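Local coordinates for extracellular protein containing a SCP domain (PDB 4IFA) that is of unknown function but is an extracellular protein pairing a CAP-associated N-terminal region with an SCP (CAP-superfamily) domain, at residues 51-62 / 94-104; 169-178 / 303-312. All coordinates share one frame; numbering follows the deposited sequence. Where two conformers were deposited one is given.

Contact 1: residues 51-62 / 94-104; sequences VLNMIGGDSENL and FGVAERKVVTA
Leu-62 CD1 sits over the centre of one face of the Phe-94 ring, a CH-pi contact 3.5 Å from the centroid and only 6° off the ring normal. CG of Leu-62 is anti to its backbone N (chi1 177°), and CD2 passes the ring to Phe-94 CB and Val-101 CG2, the latter at 3.9 Å. Val-51 CG1 and selenomethionine Met-54 CB approach the ring obliquely at CE1, and the former also touches Ala-104 CB at 3.6 Å. Ile-55 CD1 touches Val-101 CG1 and lies 3.7 Å from Thr-103 C. Beside this apolar patch the main chains bond directly. Gly-56 N donates to Val-101 O (2.9 Å), Val-101 N to Gly-57 O in a nearly straight bond (171°), and Ser-59 N to Arg-99 O (2.9 Å). Lys-100 NZ adds a weak bond to Gly-56 O, its chain bent back at chi2 and chi3. Asp-58 OD1 N-caps the following helix through Asn-61 N (2.9 Å). The type II turn 54-57 thus docks on the hairpin with the type I' turn 97-100, while Trp-66 meets Phe-94 edge-to-face, Trp-82 of strand 80-84 touches Leu-62, and Tyr-182 of strand 176-183 adjoins Val-51 and Ile-55.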
# COMPACT_ATOMS: atom_id res chain seq x y z
N VAL A 51 3.25 16.58 2.98
CA VAL A 51 2.52 15.77 1.99
C VAL A 51 1.05 16.22 1.98
O VAL A 51 0.48 16.45 0.91
CB VAL A 51 2.61 14.28 2.33
CG1 VAL A 51 1.62 13.48 1.51
CG2 VAL A 51 4.02 13.80 2.15
N LEU A 52 0.42 16.34 3.14
CA LEU A 52 -1.00 16.77 3.19
C LEU A 52 -1.21 18.13 2.52
O LEU A 52 -2.24 18.32 1.82
CB LEU A 52 -1.54 16.77 4.62
CG LEU A 52 -2.97 17.26 4.77
CD1 LEU A 52 -3.95 16.46 3.91
CD2 LEU A 52 -3.33 17.14 6.26
N ASN A 53 -0.28 19.06 2.73
CA ASN A 53 -0.35 20.40 2.10
C ASN A 53 -0.41 20.33 0.58
O ASN A 53 -0.91 21.26 -0.07
CB ASN A 53 0.89 21.29 2.43
CG ASN A 53 0.99 21.77 3.88
OD1 ASN A 53 2.12 22.11 4.32
ND2 ASN A 53 -0.13 21.86 4.61
N MSE A 54 0.11 19.25 -0.01
CA MSE A 54 0.09 19.10 -1.47
C MSE A 54 -1.28 18.67 -2.01
O MSE A 54 -1.60 18.91 -3.20
CB MSE A 54 1.15 18.10 -1.91
CG MSE A 54 2.52 18.31 -1.28
SE MSE A 54 3.26 20.06 -1.68
CE MSE A 54 3.34 19.61 -3.33
N ILE A 55 -2.10 18.05 -1.17
CA ILE A 55 -3.40 17.55 -1.59
C ILE A 55 -4.28 18.72 -1.98
O ILE A 55 -4.47 19.68 -1.19
CB ILE A 55 -4.10 16.69 -0.49
CG1 ILE A 55 -3.25 15.52 -0.02
CG2 ILE A 55 -5.46 16.18 -1.02
CD1 ILE A 55 -3.02 14.44 -1.05
N GLY A 56 -4.80 18.67 -3.21
CA GLY A 56 -5.64 19.73 -3.77
C GLY A 56 -4.87 20.73 -4.61
O GLY A 56 -5.47 21.55 -5.32
N GLY A 57 -3.54 20.71 -4.48
CA GLY A 57 -2.67 21.60 -5.22
C GLY A 57 -2.39 21.01 -6.60
O GLY A 57 -2.79 19.87 -6.91
N ASP A 58 -1.74 21.78 -7.46
CA ASP A 58 -1.49 21.23 -8.78
C ASP A 58 -0.18 20.49 -8.89
O ASP A 58 0.64 20.45 -7.94
CB ASP A 58 -1.68 22.27 -9.85
CG ASP A 58 -0.68 23.39 -9.81
OD1 ASP A 58 0.42 23.29 -9.26
OD2 ASP A 58 -0.99 24.44 -10.40
N SER A 59 -0.04 19.77 -10.00
CA SER A 59 1.15 18.96 -10.20
C SER A 59 2.39 19.79 -10.38
O SER A 59 3.47 19.35 -10.05
CB SER A 59 0.96 17.95 -11.32
OG SER A 59 0.62 18.59 -12.52
N GLU A 60 2.27 20.98 -10.98
CA GLU A 60 3.41 21.88 -11.05
C GLU A 60 3.98 22.21 -9.67
O GLU A 60 5.20 22.30 -9.51
CB GLU A 60 3.01 23.18 -11.74
CG GLU A 60 4.11 24.26 -11.80
CD GLU A 60 3.68 25.58 -12.44
OE1 GLU A 60 2.73 25.62 -13.26
OE2 GLU A 60 4.35 26.59 -12.13
N ASN A 61 3.08 22.40 -8.69
CA ASN A 61 3.46 22.66 -7.29
C ASN A 61 4.18 21.43 -6.70
O ASN A 61 5.22 21.56 -6.06
CB ASN A 61 2.20 23.04 -6.48
CG ASN A 61 2.49 23.38 -5.03
OD1 ASN A 61 3.25 24.30 -4.72
ND2 ASN A 61 1.89 22.60 -4.13
N LEU A 62 3.67 20.24 -7.01
CA LEU A 62 4.28 19.00 -6.51
C LEU A 62 5.67 18.87 -7.12
O LEU A 62 6.65 18.67 -6.39
CB LEU A 62 3.40 17.80 -6.86
CG LEU A 62 3.95 16.44 -6.46
CD1 LEU A 62 4.21 16.33 -4.92
CD2 LEU A 62 2.98 15.37 -6.88
N PHE A 94 2.34 10.02 -4.57
CA PHE A 94 1.23 10.97 -4.79
C PHE A 94 0.42 10.54 -5.99
O PHE A 94 0.97 10.08 -6.99
CB PHE A 94 1.75 12.39 -5.07
CG PHE A 94 2.53 13.03 -3.94
CD1 PHE A 94 1.89 13.86 -3.03
CD2 PHE A 94 3.89 12.81 -3.80
CE1 PHE A 94 2.59 14.50 -2.01
CE2 PHE A 94 4.61 13.45 -2.77
CZ PHE A 94 3.96 14.29 -1.88
N GLY A 95 -0.89 10.69 -5.91
CA GLY A 95 -1.77 10.40 -7.05
C GLY A 95 -2.20 11.69 -7.70
O GLY A 95 -2.77 12.59 -7.02
N VAL A 96 -1.96 11.80 -9.02
CA VAL A 96 -2.24 12.97 -9.83
C VAL A 96 -3.29 12.63 -10.89
O VAL A 96 -3.12 11.68 -11.67
CB VAL A 96 -0.92 13.46 -10.49
CG1 VAL A 96 -1.17 14.60 -11.43
CG2 VAL A 96 0.13 13.86 -9.46
N ALA A 97 -4.32 13.45 -10.97
CA ALA A 97 -5.42 13.29 -11.94
C ALA A 97 -5.67 14.66 -12.51
O ALA A 97 -5.91 15.61 -11.76
CB ALA A 97 -6.68 12.76 -11.24
N GLU A 98 -5.64 14.78 -13.84
CA GLU A 98 -5.83 16.06 -14.51
C GLU A 98 -5.02 17.18 -13.84
O GLU A 98 -5.55 18.24 -13.49
CB GLU A 98 -7.32 16.41 -14.56
CG GLU A 98 -8.12 15.34 -15.27
CD GLU A 98 -9.61 15.61 -15.25
OE1 GLU A 98 -10.02 16.79 -15.20
OE2 GLU A 98 -10.38 14.62 -15.28
N ARG A 99 -3.74 16.89 -13.66
CA ARG A 99 -2.76 17.83 -13.09
C ARG A 99 -3.08 18.37 -11.70
O ARG A 99 -2.63 19.45 -11.33
CB ARG A 99 -2.35 18.92 -14.09
CG ARG A 99 -1.68 18.33 -15.35
CD ARG A 99 -0.72 19.28 -15.95
NE ARG A 99 -0.17 18.75 -17.20
CZ ARG A 99 0.95 19.16 -17.75
NH1 ARG A 99 1.71 20.08 -17.16
NH2 ARG A 99 1.35 18.63 -18.90
N LYS A 100 -3.88 17.62 -10.95
CA LYS A 100 -4.21 17.95 -9.55
C LYS A 100 -3.84 16.77 -8.65
O LYS A 100 -3.98 15.60 -9.06
CB LYS A 100 -5.70 18.25 -9.38
CG LYS A 100 -6.22 19.46 -10.17
CD LYS A 100 -5.50 20.77 -9.83
CE LYS A 100 -5.74 21.26 -8.40
NZ LYS A 100 -5.11 22.59 -8.10
N VAL A 101 -3.36 17.07 -7.44
CA VAL A 101 -2.99 16.04 -6.46
C VAL A 101 -4.25 15.64 -5.70
O VAL A 101 -4.86 16.48 -5.04
CB VAL A 101 -1.88 16.50 -5.52
CG1 VAL A 101 -1.59 15.40 -4.52
CG2 VAL A 101 -0.60 16.86 -6.28
N VAL A 102 -4.68 14.40 -5.86
CA VAL A 102 -5.93 13.90 -5.29
C VAL A 102 -5.78 12.88 -4.16
O VAL A 102 -6.73 12.63 -3.42
CB VAL A 102 -6.86 13.30 -6.40
CG1 VAL A 102 -7.16 14.39 -7.48
CG2 VAL A 102 -6.33 12.03 -7.05
N THR A 103 -4.59 12.32 -4.01
CA THR A 103 -4.32 11.31 -2.98
C THR A 103 -2.84 11.21 -2.75
O THR A 103 -2.05 11.69 -3.55
CB THR A 103 -4.94 9.95 -3.43
OG1 THR A 103 -4.89 8.96 -2.37
CG2 THR A 103 -4.24 9.37 -4.63
N ALA A 104 -2.45 10.59 -1.62
CA ALA A 104 -1.04 10.28 -1.37
C ALA A 104 -0.99 9.16 -0.35
O ALA A 104 -1.87 9.06 0.48
CB ALA A 104 -0.24 11.50 -0.85

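Contact 2: residues 169-178 / 303-312; sequences YFDHFTHELV and QGWLNSEGHR
Asp-171 and Arg-312 form a salt bridge in which NH1 and NH2 both reach the single oxygen OD2, at 2.8 and 3.0 Å. OD2 lies in the guanidinium plane, whereas the carboxylate plane stands 82° to it. Asn-307 OD1 takes two bonds in its carbonyl plane, from His-172 N at 2.9 Å and from His-172 ND1 at 2.7 Å, while Asn-307 ND2 donates to Phe-170 O (3.1 Å). Glu-309 OE1 lies over one face of the Phe-173 ring, His-172 CE1 over the other, and Leu-306 O meets its edge in plane. Phe-173 CD2 in turn lies over a face of the Arg-312 guanidinium. Gln-303 CG makes a CH-pi contact over one face of the Tyr-169 ring, 4.0 Å from its centroid. A second shell fixes these groups: Arg-312 NH1 also donates to Leu-306 O, Asn-307 ND2 to Gln-303 O, and Asp-171 OD1 accepts from Phe-173 N, an Asx turn, and from Thr-174 N, which extends it to an Asx motif. Asp-171 thus serves its own turn with one oxygen and Arg-312 with the other. The arginine probably keeps this buried carboxylate ionised. Together these directional bonds join CAP-associated strands to SCP-family helices.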
# COMPACT_ATOMS: atom_id res chain seq x y z
N TYR A 169 -3.14 3.63 8.62
CA TYR A 169 -2.83 2.21 8.60
C TYR A 169 -1.97 1.84 9.80
O TYR A 169 -0.87 2.37 9.99
CB TYR A 169 -2.12 1.82 7.31
CG TYR A 169 -2.99 1.68 6.07
CD1 TYR A 169 -3.89 0.63 5.95
CD2 TYR A 169 -2.84 2.54 4.97
CE1 TYR A 169 -4.65 0.44 4.83
CE2 TYR A 169 -3.59 2.33 3.82
CZ TYR A 169 -4.48 1.30 3.76
OH TYR A 169 -5.20 1.01 2.61
N PHE A 170 -2.47 0.89 10.59
CA PHE A 170 -1.76 0.37 11.76
C PHE A 170 -1.31 -1.08 11.57
O PHE A 170 -1.95 -1.84 10.84
CB PHE A 170 -2.68 0.40 12.99
CG PHE A 170 -2.89 1.76 13.54
CD1 PHE A 170 -2.02 2.27 14.50
CD2 PHE A 170 -3.90 2.57 13.07
CE1 PHE A 170 -2.19 3.58 14.99
CE2 PHE A 170 -4.06 3.85 13.55
CZ PHE A 170 -3.21 4.36 14.49
N ASP A 171 -0.24 -1.42 12.26
CA ASP A 171 0.14 -2.79 12.54
C ASP A 171 -0.52 -3.08 13.88
O ASP A 171 -0.09 -2.54 14.90
CB ASP A 171 1.66 -2.86 12.64
CG ASP A 171 2.15 -4.24 13.01
OD1 ASP A 171 1.44 -4.98 13.73
OD2 ASP A 171 3.24 -4.62 12.52
N HIS A 172 -1.60 -3.85 13.87
CA HIS A 172 -2.36 -4.08 15.13
C HIS A 172 -1.61 -4.94 16.10
O HIS A 172 -1.99 -5.01 17.28
CB HIS A 172 -3.77 -4.65 14.91
CG HIS A 172 -3.82 -6.14 14.80
ND1 HIS A 172 -3.58 -6.81 13.62
CD2 HIS A 172 -4.14 -7.09 15.71
CE1 HIS A 172 -3.72 -8.11 13.81
NE2 HIS A 172 -4.07 -8.31 15.08
N PHE A 173 -0.57 -5.64 15.65
CA PHE A 173 0.21 -6.50 16.58
C PHE A 173 1.14 -5.63 17.43
O PHE A 173 1.36 -5.93 18.60
CB PHE A 173 1.03 -7.56 15.83
CG PHE A 173 0.18 -8.56 15.08
CD1 PHE A 173 -0.57 -9.49 15.76
CD2 PHE A 173 0.20 -8.60 13.69
CE1 PHE A 173 -1.33 -10.42 15.09
CE2 PHE A 173 -0.56 -9.54 13.01
CZ PHE A 173 -1.31 -10.44 13.69
N THR A 174 1.67 -4.57 16.84
CA THR A 174 2.55 -3.66 17.57
C THR A 174 1.83 -2.39 18.01
O THR A 174 2.38 -1.62 18.82
CB THR A 174 3.77 -3.27 16.77
OG1 THR A 174 3.34 -2.56 15.60
CG2 THR A 174 4.58 -4.53 16.34
N HIS A 175 0.59 -2.21 17.53
CA HIS A 175 -0.25 -1.04 17.83
C HIS A 175 0.34 0.26 17.31
O HIS A 175 0.06 1.33 17.87
CB HIS A 175 -0.54 -0.93 19.33
CG HIS A 175 -1.06 -2.19 19.91
ND1 HIS A 175 -2.35 -2.64 19.73
CD2 HIS A 175 -0.43 -3.13 20.65
CE1 HIS A 175 -2.50 -3.78 20.37
NE2 HIS A 175 -1.35 -4.12 20.92
N GLU A 176 1.13 0.21 16.25
CA GLU A 176 1.79 1.40 15.72
C GLU A 176 1.32 1.82 14.35
O GLU A 176 1.04 0.99 13.47
CB GLU A 176 3.32 1.19 15.74
CG GLU A 176 3.84 1.11 17.17
CD GLU A 176 5.35 0.95 17.34
OE1 GLU A 176 6.08 1.00 16.35
OE2 GLU A 176 5.77 0.80 18.52
N LEU A 177 1.27 3.14 14.14
CA LEU A 177 0.94 3.75 12.84
C LEU A 177 2.08 3.47 11.86
O LEU A 177 3.23 3.81 12.15
CB LEU A 177 0.72 5.25 13.01
CG LEU A 177 0.33 6.03 11.78
CD1 LEU A 177 -1.07 5.61 11.34
CD2 LEU A 177 0.36 7.49 12.09
N VAL A 178 1.76 2.82 10.74
CA VAL A 178 2.78 2.41 9.77
C VAL A 178 2.59 3.06 8.38
O VAL A 178 3.46 2.98 7.54
CB VAL A 178 2.91 0.86 9.65
CG1 VAL A 178 3.41 0.22 10.99
CG2 VAL A 178 1.62 0.23 9.17
N GLN A 303 -1.04 -4.36 3.65
CA GLN A 303 -1.48 -4.08 5.01
C GLN A 303 -2.33 -5.22 5.55
O GLN A 303 -2.35 -5.48 6.76
CB GLN A 303 -2.18 -2.72 5.11
CG GLN A 303 -1.19 -1.58 5.01
CD GLN A 303 -0.18 -1.61 6.15
OE1 GLN A 303 1.04 -1.65 5.94
NE2 GLN A 303 -0.69 -1.61 7.37
N GLY A 304 -3.04 -5.92 4.66
CA GLY A 304 -3.77 -7.12 5.05
C GLY A 304 -2.80 -8.21 5.46
O GLY A 304 -2.99 -8.91 6.49
N TRP A 305 -1.71 -8.39 4.71
CA TRP A 305 -0.70 -9.39 5.05
C TRP A 305 0.02 -9.08 6.36
O TRP A 305 0.25 -9.96 7.21
CB TRP A 305 0.33 -9.57 3.94
CG TRP A 305 -0.22 -10.15 2.68
CD1 TRP A 305 -1.17 -11.15 2.60
CD2 TRP A 305 0.19 -9.89 1.32
NE1 TRP A 305 -1.39 -11.48 1.29
CE2 TRP A 305 -0.58 -10.73 0.48
CE3 TRP A 305 1.09 -9.01 0.73
CZ2 TRP A 305 -0.45 -10.69 -0.91
CZ3 TRP A 305 1.18 -8.96 -0.63
CH2 TRP A 305 0.45 -9.82 -1.43
N LEU A 306 0.37 -7.82 6.57
CA LEU A 306 1.06 -7.41 7.82
C LEU A 306 0.23 -7.73 9.03
O LEU A 306 0.75 -8.11 10.10
CB LEU A 306 1.33 -5.91 7.78
CG LEU A 306 2.15 -5.29 8.92
CD1 LEU A 306 3.57 -5.83 8.89
CD2 LEU A 306 2.10 -3.76 8.86
N ASN A 307 -1.10 -7.60 8.89
CA ASN A 307 -2.04 -7.84 9.98
C ASN A 307 -2.60 -9.25 10.13
O ASN A 307 -3.53 -9.47 10.90
CB ASN A 307 -3.17 -6.81 9.89
CG ASN A 307 -2.74 -5.47 10.38
OD1 ASN A 307 -2.65 -5.28 11.59
ND2 ASN A 307 -2.50 -4.51 9.47
N SER A 308 -1.94 -10.20 9.48
CA SER A 308 -2.34 -11.63 9.56
C SER A 308 -1.12 -12.44 10.00
O SER A 308 -0.09 -12.39 9.32
CB SER A 308 -2.78 -12.08 8.19
OG SER A 308 -2.90 -13.52 8.15
N GLU A 309 -1.22 -13.22 11.08
CA GLU A 309 -0.05 -13.93 11.62
C GLU A 309 0.72 -14.76 10.60
O GLU A 309 1.94 -14.71 10.56
CB GLU A 309 -0.41 -14.83 12.81
CG GLU A 309 -0.84 -14.10 14.06
CD GLU A 309 0.33 -13.52 14.90
OE1 GLU A 309 1.43 -13.21 14.37
OE2 GLU A 309 0.10 -13.33 16.12
N GLY A 310 0.01 -15.56 9.81
CA GLY A 310 0.68 -16.46 8.88
C GLY A 310 1.42 -15.75 7.78
O GLY A 310 2.53 -16.15 7.36
N HIS A 311 0.81 -14.69 7.29
CA HIS A 311 1.42 -13.93 6.21
C HIS A 311 2.60 -13.10 6.72
O HIS A 311 3.63 -12.91 6.06
CB HIS A 311 0.38 -13.03 5.55
CG HIS A 311 -0.79 -13.78 5.00
ND1 HIS A 311 -1.87 -14.15 5.75
CD2 HIS A 311 -1.04 -14.20 3.74
CE1 HIS A 311 -2.74 -14.79 4.99
NE2 HIS A 311 -2.27 -14.81 3.75
N ARG A 312 2.42 -12.54 7.91
CA ARG A 312 3.46 -11.77 8.60
C ARG A 312 4.72 -12.59 8.81
O ARG A 312 5.84 -12.07 8.71
CB ARG A 312 2.90 -11.25 9.93
CG ARG A 312 3.83 -10.39 10.77
CD ARG A 312 3.16 -10.18 12.13
NE ARG A 312 3.87 -9.23 12.98
CZ ARG A 312 3.78 -7.91 12.84
NH1 ARG A 312 3.05 -7.37 11.86
NH2 ARG A 312 4.45 -7.11 13.65
O HOH W 1 -3.68 -1.93 8.13

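Overall arrangement
Contact 1 and contact 2 lie on opposite sides of the chain's centre, their own centres 28 Å apart and their nearest atoms about 8 Å apart without touching. Both reach the same seven-stranded antiparallel sheet, in which strands 100-106 and 176-183 are neighbours, so the sheet is what they share. In sequence they follow in series. Contact 1 is internal to the CAP-associated N-terminal region, whereas contact 2 joins that region to the SCP-family part of the chain, its segments 125 residues apart at their closest ends. No active site is defined here; the bound 1,2-ethanediol about 4 Å from the Arg-99 side chain at contact 1 probably comes from the crystallisation liquor.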